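Local atomic coordinates of PCP domain (Thermobifida fusca, PDB entry 7KW3), a protein that probably serves as a peptidyl carrier domain of a non-ribosomal peptide synthetase, holding the growing product on a phosphopantetheine arm as it passes between catalytic domains. Residues A9-V20 against L45-I56; K25-F33 against V61-D69. All coordinates share one frame; numbering follows the deposited sequence.

Interaction 1: A9-V20 against L45-I56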
# COMPACT_ATOMS: atom_id res chain seq x y z
N ALA A 9 -1.72 1.26 9.84
CA ALA A 9 -1.20 0.56 8.66
C ALA A 9 -1.93 0.97 7.38
O ALA A 9 -1.30 1.24 6.35
CB ALA A 9 -1.27 -0.95 8.85
N GLU A 10 -3.27 1.03 7.43
CA GLU A 10 -4.03 1.54 6.29
C GLU A 10 -3.58 2.95 5.91
O GLU A 10 -3.38 3.23 4.73
CB GLU A 10 -5.53 1.52 6.60
CG GLU A 10 -6.10 0.13 6.68
CD GLU A 10 -7.60 0.10 6.92
OE1 GLU A 10 -8.09 -1.02 7.14
OE2 GLU A 10 -8.28 1.15 6.88
N ALA A 11 -3.41 3.83 6.90
CA ALA A 11 -3.05 5.22 6.60
C ALA A 11 -1.67 5.31 5.97
O ALA A 11 -1.47 6.08 5.02
CB ALA A 11 -3.12 6.07 7.86
N ALA A 12 -0.72 4.52 6.47
CA ALA A 12 0.60 4.53 5.88
C ALA A 12 0.56 4.02 4.44
O ALA A 12 1.17 4.63 3.55
CB ALA A 12 1.56 3.70 6.73
N LEU A 13 -0.19 2.95 4.19
CA LEU A 13 -0.22 2.38 2.84
C LEU A 13 -0.98 3.28 1.86
O LEU A 13 -0.58 3.39 0.70
CB LEU A 13 -0.82 0.96 2.86
CG LEU A 13 0.08 -0.13 3.45
CD1 LEU A 13 -0.63 -1.46 3.55
CD2 LEU A 13 1.34 -0.27 2.64
N CYS A 14 -2.06 3.92 2.32
CA CYS A 14 -2.72 4.92 1.48
C CYS A 14 -1.73 5.97 1.01
O CYS A 14 -1.67 6.30 -0.18
CB CYS A 14 -3.86 5.61 2.24
SG CYS A 14 -5.35 4.64 2.47
N ALA A 15 -0.95 6.52 1.94
CA ALA A 15 -0.01 7.57 1.58
C ALA A 15 1.03 7.05 0.60
O ALA A 15 1.38 7.73 -0.37
CB ALA A 15 0.65 8.13 2.84
N VAL A 16 1.50 5.82 0.82
CA VAL A 16 2.54 5.25 -0.04
C VAL A 16 1.97 4.91 -1.42
O VAL A 16 2.64 5.14 -2.44
CB VAL A 16 3.19 4.04 0.64
CG1 VAL A 16 4.10 3.29 -0.34
CG2 VAL A 16 4.01 4.48 1.84
N TYR A 17 0.74 4.38 -1.48
CA TYR A 17 0.08 4.19 -2.78
C TYR A 17 0.02 5.49 -3.56
O TYR A 17 0.34 5.52 -4.75
CB TYR A 17 -1.35 3.69 -2.60
CG TYR A 17 -1.58 2.20 -2.49
CD1 TYR A 17 -0.76 1.40 -1.71
CD2 TYR A 17 -2.68 1.62 -3.11
CE1 TYR A 17 -1.00 0.04 -1.59
CE2 TYR A 17 -2.93 0.26 -2.99
CZ TYR A 17 -2.10 -0.52 -2.22
OH TYR A 17 -2.36 -1.86 -2.09
N ALA A 18 -0.42 6.56 -2.91
CA ALA A 18 -0.55 7.84 -3.60
C ALA A 18 0.80 8.33 -4.09
O ALA A 18 0.92 8.80 -5.22
CB ALA A 18 -1.20 8.87 -2.67
N GLU A 19 1.84 8.18 -3.26
CA GLU A 19 3.16 8.64 -3.66
C GLU A 19 3.71 7.80 -4.80
O GLU A 19 4.28 8.34 -5.76
CB GLU A 19 4.10 8.61 -2.45
CG GLU A 19 5.55 8.94 -2.79
CD GLU A 19 6.54 8.30 -1.82
OE1 GLU A 19 7.73 8.15 -2.19
OE2 GLU A 19 6.14 7.93 -0.69
N VAL A 20 3.54 6.48 -4.73
CA VAL A 20 4.12 5.59 -5.73
C VAL A 20 3.37 5.71 -7.05
O VAL A 20 3.98 5.71 -8.13
CB VAL A 20 4.13 4.14 -5.21
CG1 VAL A 20 4.26 3.15 -6.35
CG2 VAL A 20 5.26 3.94 -4.23
N LEU A 45 6.55 0.29 -3.94
CA LEU A 45 5.62 0.23 -2.82
C LEU A 45 6.21 -0.54 -1.65
O LEU A 45 6.10 -0.10 -0.50
CB LEU A 45 4.30 -0.40 -3.29
CG LEU A 45 3.30 -0.96 -2.28
CD1 LEU A 45 2.82 0.12 -1.32
CD2 LEU A 45 2.11 -1.56 -3.00
N VAL A 46 6.85 -1.68 -1.92
CA VAL A 46 7.45 -2.48 -0.84
C VAL A 46 8.50 -1.67 -0.08
O VAL A 46 8.48 -1.62 1.15
CB VAL A 46 8.05 -3.78 -1.41
CG1 VAL A 46 8.97 -4.45 -0.37
CG2 VAL A 46 6.95 -4.74 -1.87
N HIS A 47 9.44 -1.04 -0.81
CA HIS A 47 10.47 -0.21 -0.17
C HIS A 47 9.86 0.93 0.63
O HIS A 47 10.31 1.23 1.75
CB HIS A 47 11.40 0.41 -1.21
CG HIS A 47 12.10 -0.58 -2.09
ND1 HIS A 47 12.49 -1.82 -1.64
CD2 HIS A 47 12.49 -0.50 -3.38
CE1 HIS A 47 13.10 -2.47 -2.63
NE2 HIS A 47 13.11 -1.68 -3.69
N ARG A 48 8.89 1.64 0.05
CA ARG A 48 8.40 2.84 0.71
C ARG A 48 7.50 2.50 1.88
O ARG A 48 7.49 3.23 2.88
CB ARG A 48 7.72 3.75 -0.33
CG ARG A 48 8.73 4.60 -1.11
CD ARG A 48 8.25 5.09 -2.49
NE ARG A 48 9.36 5.10 -3.47
CZ ARG A 48 9.34 5.66 -4.68
NH1 ARG A 48 8.26 6.31 -5.13
NH2 ARG A 48 10.42 5.58 -5.46
N ALA A 49 6.79 1.37 1.80
CA ALA A 49 6.04 0.89 2.95
C ALA A 49 6.96 0.59 4.12
O ALA A 49 6.65 0.93 5.27
CB ALA A 49 5.24 -0.36 2.56
N ARG A 50 8.11 -0.04 3.86
CA ARG A 50 9.05 -0.28 4.94
C ARG A 50 9.55 1.03 5.53
O ARG A 50 9.62 1.18 6.76
CB ARG A 50 10.22 -1.14 4.44
CG ARG A 50 11.44 -1.09 5.35
CD ARG A 50 12.54 -2.02 4.88
NE ARG A 50 12.30 -3.36 5.40
CZ ARG A 50 12.64 -3.76 6.62
NH1 ARG A 50 13.26 -2.92 7.46
NH2 ARG A 50 12.38 -5.00 7.02
N SER A 51 9.87 2.02 4.68
CA SER A 51 10.25 3.33 5.20
C SER A 51 9.15 3.92 6.08
O SER A 51 9.45 4.60 7.06
CB SER A 51 10.57 4.30 4.06
OG SER A 51 11.68 3.88 3.30
N ALA A 52 7.89 3.65 5.77
CA ALA A 52 6.78 4.14 6.57
C ALA A 52 6.45 3.24 7.76
O ALA A 52 5.45 3.48 8.43
CB ALA A 52 5.53 4.32 5.70
N GLY A 53 7.25 2.22 8.03
CA GLY A 53 7.08 1.42 9.22
C GLY A 53 6.39 0.08 9.04
O GLY A 53 6.10 -0.57 10.05
N TRP A 54 6.14 -0.36 7.81
CA TRP A 54 5.33 -1.55 7.57
C TRP A 54 6.03 -2.48 6.58
O TRP A 54 6.42 -2.08 5.48
CB TRP A 54 3.92 -1.15 7.11
CG TRP A 54 3.26 -0.39 8.22
CD1 TRP A 54 3.23 0.98 8.38
CD2 TRP A 54 2.65 -0.94 9.40
NE1 TRP A 54 2.59 1.30 9.56
CE2 TRP A 54 2.23 0.15 10.20
CE3 TRP A 54 2.39 -2.25 9.83
CZ2 TRP A 54 1.58 -0.03 11.43
CZ3 TRP A 54 1.74 -2.43 11.05
CH2 TRP A 54 1.34 -1.32 11.84
N GLU A 55 6.18 -3.73 7.00
CA GLU A 55 6.88 -4.76 6.25
C GLU A 55 5.88 -5.55 5.42
O GLU A 55 4.99 -6.19 5.98
CB GLU A 55 7.62 -5.69 7.20
CG GLU A 55 9.11 -5.61 7.10
CD GLU A 55 9.79 -6.80 7.71
OE1 GLU A 55 10.47 -7.54 6.97
OE2 GLU A 55 9.66 -7.00 8.94
N ILE A 56 6.03 -5.50 4.10
CA ILE A 56 5.25 -6.33 3.19
C ILE A 56 6.18 -6.90 2.14
O ILE A 56 7.32 -6.46 1.97
CB ILE A 56 4.11 -5.55 2.50
CG1 ILE A 56 4.67 -4.27 1.87
CG2 ILE A 56 2.99 -5.25 3.48
CD1 ILE A 56 3.67 -3.51 1.02
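A9 lays its methyl group on the indole of W54. CB stands 3.7 Å from the centroid of the six-membered ring and only 2° off its normal, a CH-pi contact that a small residue allows by bringing the helix backbone close: even CA lies over the same face. One turn on, A12 CB approaches the pyrrole part obliquely, 3.6 Å from W54 CD1, and also faces the methyl of A52.

V16 fills the middle of the contact. With CG1 anti to the backbone N (chi1 170°), that branch drives into the opposing helix, 3.6 Å from L45 CD1 and as close to R48 CB, while CG2 turns toward A52. L45 is long enough to bring both methyls against the Y17 ring, CD2 coming obliquely to within 3.8 Å of Y17 CE1. L13 CD2 reaches A49 CB at 3.9 Å, the short alanine suiting a place where a leucine enters from across.

The outer margin is polar. E19 and R48 form a long salt bridge, OE1 to NH1 3.5 Å, with the carboxylate and guanidinium planes nearly parallel, and V20 CG2 rests against R48 CD.

Helices 9-20 and 45-51 run roughly antiparallel (137°). The latter ends in a Schellman motif with G53 as C-prime residue, which delivers W54 into the short strand paired with 75-76. Helix 67-73 touches A9 and Y17, and helix 58-63 packs on L45 and I56.

Interaction 2: K25-F33 against V61-D69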
# COMPACT_ATOMS: atom_id res chain seq x y z
N LYS A 25 -4.29 11.56 -3.47
CA LYS A 25 -4.74 10.84 -2.31
C LYS A 25 -5.45 9.60 -2.81
O LYS A 25 -5.97 9.57 -3.93
CB LYS A 25 -5.67 11.71 -1.44
CG LYS A 25 -6.03 11.15 -0.08
CD LYS A 25 -6.82 12.19 0.72
CE LYS A 25 -7.43 11.60 1.97
NZ LYS A 25 -7.93 12.68 2.86
N VAL A 26 -5.47 8.57 -1.97
CA VAL A 26 -5.95 7.25 -2.33
C VAL A 26 -6.76 6.71 -1.15
O VAL A 26 -6.39 6.93 0.01
CB VAL A 26 -4.75 6.35 -2.70
CG1 VAL A 26 -5.00 4.91 -2.38
CG2 VAL A 26 -4.38 6.54 -4.16
N GLY A 27 -7.88 6.05 -1.45
CA GLY A 27 -8.74 5.55 -0.40
C GLY A 27 -8.28 4.22 0.17
O GLY A 27 -7.50 3.47 -0.42
N ALA A 28 -8.78 3.91 1.37
CA ALA A 28 -8.42 2.64 1.98
C ALA A 28 -8.96 1.44 1.23
O ALA A 28 -8.53 0.32 1.50
CB ALA A 28 -8.91 2.61 3.43
N ASP A 29 -9.88 1.63 0.29
CA ASP A 29 -10.40 0.55 -0.54
C ASP A 29 -9.75 0.51 -1.92
O ASP A 29 -10.22 -0.24 -2.79
CB ASP A 29 -11.92 0.68 -0.66
CG ASP A 29 -12.35 2.04 -1.20
OD1 ASP A 29 -11.48 2.92 -1.45
OD2 ASP A 29 -13.56 2.22 -1.38
N ALA A 30 -8.69 1.28 -2.15
CA ALA A 30 -8.08 1.34 -3.47
C ALA A 30 -7.35 0.05 -3.82
O ALA A 30 -6.68 -0.56 -2.97
CB ALA A 30 -7.11 2.52 -3.54
N ASP A 31 -7.47 -0.34 -5.08
CA ASP A 31 -6.81 -1.51 -5.64
C ASP A 31 -5.55 -1.04 -6.36
O ASP A 31 -5.65 -0.25 -7.31
CB ASP A 31 -7.73 -2.26 -6.60
CG ASP A 31 -7.12 -3.55 -7.14
OD1 ASP A 31 -6.03 -3.51 -7.75
OD2 ASP A 31 -7.74 -4.62 -6.94
N PHE A 32 -4.39 -1.54 -5.92
CA PHE A 32 -3.12 -1.04 -6.44
C PHE A 32 -3.02 -1.22 -7.96
O PHE A 32 -2.58 -0.31 -8.67
CB PHE A 32 -1.96 -1.73 -5.73
CG PHE A 32 -0.61 -1.15 -6.03
CD1 PHE A 32 -0.26 0.11 -5.56
CD2 PHE A 32 0.32 -1.87 -6.76
CE1 PHE A 32 1.00 0.65 -5.83
CE2 PHE A 32 1.59 -1.34 -7.03
CZ PHE A 32 1.92 -0.08 -6.56
N PHE A 33 -3.45 -2.38 -8.47
CA PHE A 33 -3.33 -2.61 -9.91
C PHE A 33 -4.45 -1.96 -10.70
O PHE A 33 -4.24 -1.57 -11.86
CB PHE A 33 -3.23 -4.11 -10.18
CG PHE A 33 -2.03 -4.72 -9.55
CD1 PHE A 33 -0.77 -4.60 -10.15
CD2 PHE A 33 -2.12 -5.33 -8.30
CE1 PHE A 33 0.36 -5.11 -9.54
CE2 PHE A 33 -0.99 -5.85 -7.69
CZ PHE A 33 0.25 -5.74 -8.31
N VAL A 61 1.45 -7.85 -2.16
CA VAL A 61 0.77 -6.88 -3.00
C VAL A 61 -0.03 -7.57 -4.10
O VAL A 61 -1.20 -7.24 -4.33
CB VAL A 61 1.79 -5.88 -3.58
CG1 VAL A 61 1.12 -4.94 -4.58
CG2 VAL A 61 2.47 -5.12 -2.43
N PHE A 62 0.58 -8.55 -4.77
CA PHE A 62 -0.13 -9.23 -5.85
C PHE A 62 -1.33 -10.01 -5.32
O PHE A 62 -2.38 -10.06 -5.97
CB PHE A 62 0.83 -10.13 -6.64
CG PHE A 62 1.71 -9.37 -7.60
CD1 PHE A 62 1.29 -9.11 -8.90
CD2 PHE A 62 2.94 -8.89 -7.19
CE1 PHE A 62 2.10 -8.40 -9.79
CE2 PHE A 62 3.75 -8.18 -8.06
CZ PHE A 62 3.33 -7.93 -9.36
N ARG A 63 -1.20 -10.58 -4.13
CA ARG A 63 -2.30 -11.37 -3.56
C ARG A 63 -3.35 -10.49 -2.87
O ARG A 63 -4.53 -10.85 -2.85
CB ARG A 63 -1.71 -12.42 -2.62
CG ARG A 63 -2.69 -13.05 -1.66
CD ARG A 63 -3.21 -14.41 -2.10
NE ARG A 63 -4.41 -14.74 -1.35
CZ ARG A 63 -5.03 -15.92 -1.37
NH1 ARG A 63 -4.55 -16.91 -2.12
NH2 ARG A 63 -6.12 -16.11 -0.64
N HIS A 64 -2.97 -9.33 -2.33
CA HIS A 64 -3.89 -8.46 -1.60
C HIS A 64 -3.73 -7.02 -2.07
O HIS A 64 -3.21 -6.17 -1.34
CB HIS A 64 -3.65 -8.53 -0.09
CG HIS A 64 -3.64 -9.93 0.44
ND1 HIS A 64 -4.77 -10.72 0.47
CD2 HIS A 64 -2.65 -10.68 0.97
CE1 HIS A 64 -4.47 -11.90 0.99
NE2 HIS A 64 -3.19 -11.89 1.31
N PRO A 65 -4.17 -6.71 -3.29
CA PRO A 65 -3.88 -5.37 -3.84
C PRO A 65 -4.70 -4.24 -3.23
O PRO A 65 -4.35 -3.07 -3.43
CB PRO A 65 -4.17 -5.54 -5.34
CG PRO A 65 -5.12 -6.70 -5.42
CD PRO A 65 -4.79 -7.61 -4.27
N VAL A 66 -5.76 -4.54 -2.48
CA VAL A 66 -6.54 -3.50 -1.83
C VAL A 66 -5.83 -3.08 -0.54
O VAL A 66 -5.42 -3.93 0.25
CB VAL A 66 -7.97 -3.99 -1.55
CG1 VAL A 66 -8.75 -2.92 -0.80
CG2 VAL A 66 -8.67 -4.34 -2.86
N VAL A 67 -5.72 -1.75 -0.33
CA VAL A 67 -5.00 -1.18 0.81
C VAL A 67 -5.39 -1.89 2.11
O VAL A 67 -4.54 -2.39 2.85
CB VAL A 67 -5.26 0.33 0.92
CG1 VAL A 67 -4.70 0.90 2.22
CG2 VAL A 67 -4.66 1.09 -0.27
N ALA A 68 -6.69 -1.94 2.40
CA ALA A 68 -7.13 -2.50 3.68
C ALA A 68 -6.71 -3.96 3.82
O ALA A 68 -6.34 -4.41 4.91
CB ALA A 68 -8.66 -2.36 3.83
N ASP A 69 -6.77 -4.73 2.73
CA ASP A 69 -6.34 -6.11 2.78
C ASP A 69 -4.83 -6.21 2.97
O ASP A 69 -4.34 -7.07 3.72
CB ASP A 69 -6.77 -6.83 1.51
CG ASP A 69 -8.28 -6.90 1.38
OD1 ASP A 69 -8.94 -7.00 2.44
OD2 ASP A 69 -8.79 -6.85 0.24
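F32 N donates to P65 O at 2.9 Å, from 46° out of the carbonyl plane, and this bond anchors the tight half of the contact. P65 O also accepts the hydroxyl of Y17 from helix 8-21, so two donors grip it; proline suits the place because its compact, rigid ring packs against both the D31 carboxylate and the F33 ring. Alongside, A30 O receives V67 N at 3.1 Å, nearly in line with the C=O bond, and the CA-H of V66 as well. A28 O takes A68 N at the same separation but with a more bent N-H.

D31 and V66 thus form a single beta bridge, and V66 occupies the N-cap position of helix 67-73. The long loop after helix 8-21 is thereby stitched to the first turn of that short helix. The fold is that of a four-helix carrier protein, in which the loop leads on to helix 39-51, whose start probably carries the phosphopantetheine. V67, buried against the type I turn from G27 to A30, presses its branched side chain against the carbonyls of G27 and A28, and F32 CD2 meets V61 CG1 at 3.8 Å.

Toward solvent the backbone bonds give way to side-chain packing of F33 against P65 and the exposed F62. F33, with CG beside the backbone N (chi1 -62°), brings the edge of its ring to P65, CD2 lying 3.6 Å from P65 CB. Its CZ sits over the face of F62, 3.6 Å from F62 CE1, the planes inclined at 35°. Replacing F33 by alanine is likely to open a gap beside P65 and V61 and leave the F62 ring without the partner over its face. At the other end, V66 CG1 touches the carbonyl O of D29 at 3.6 Å, while the side chain of exposed D29 sets off away from the contact.

In the fold
From the N terminus the four segments come in the order 9-20, 25-33, 45-56, 61-69, so the two contacts cross: each closes a loop that contains one segment of the other. Interaction 1 closes the long excursion after helix 8-21, bringing helix 39-51 and the start of the small two-stranded sheet back against it. Interaction 2 then ties the early part of that excursion to the end of helix 58-63 and the beginning of helix 67-73. Their centres are 11 Å apart, and Y17 joins them: its ring packs on V67 and meets F32 edge-to-face. Together they bind all four helices and the connecting loop into one compact carrier domain.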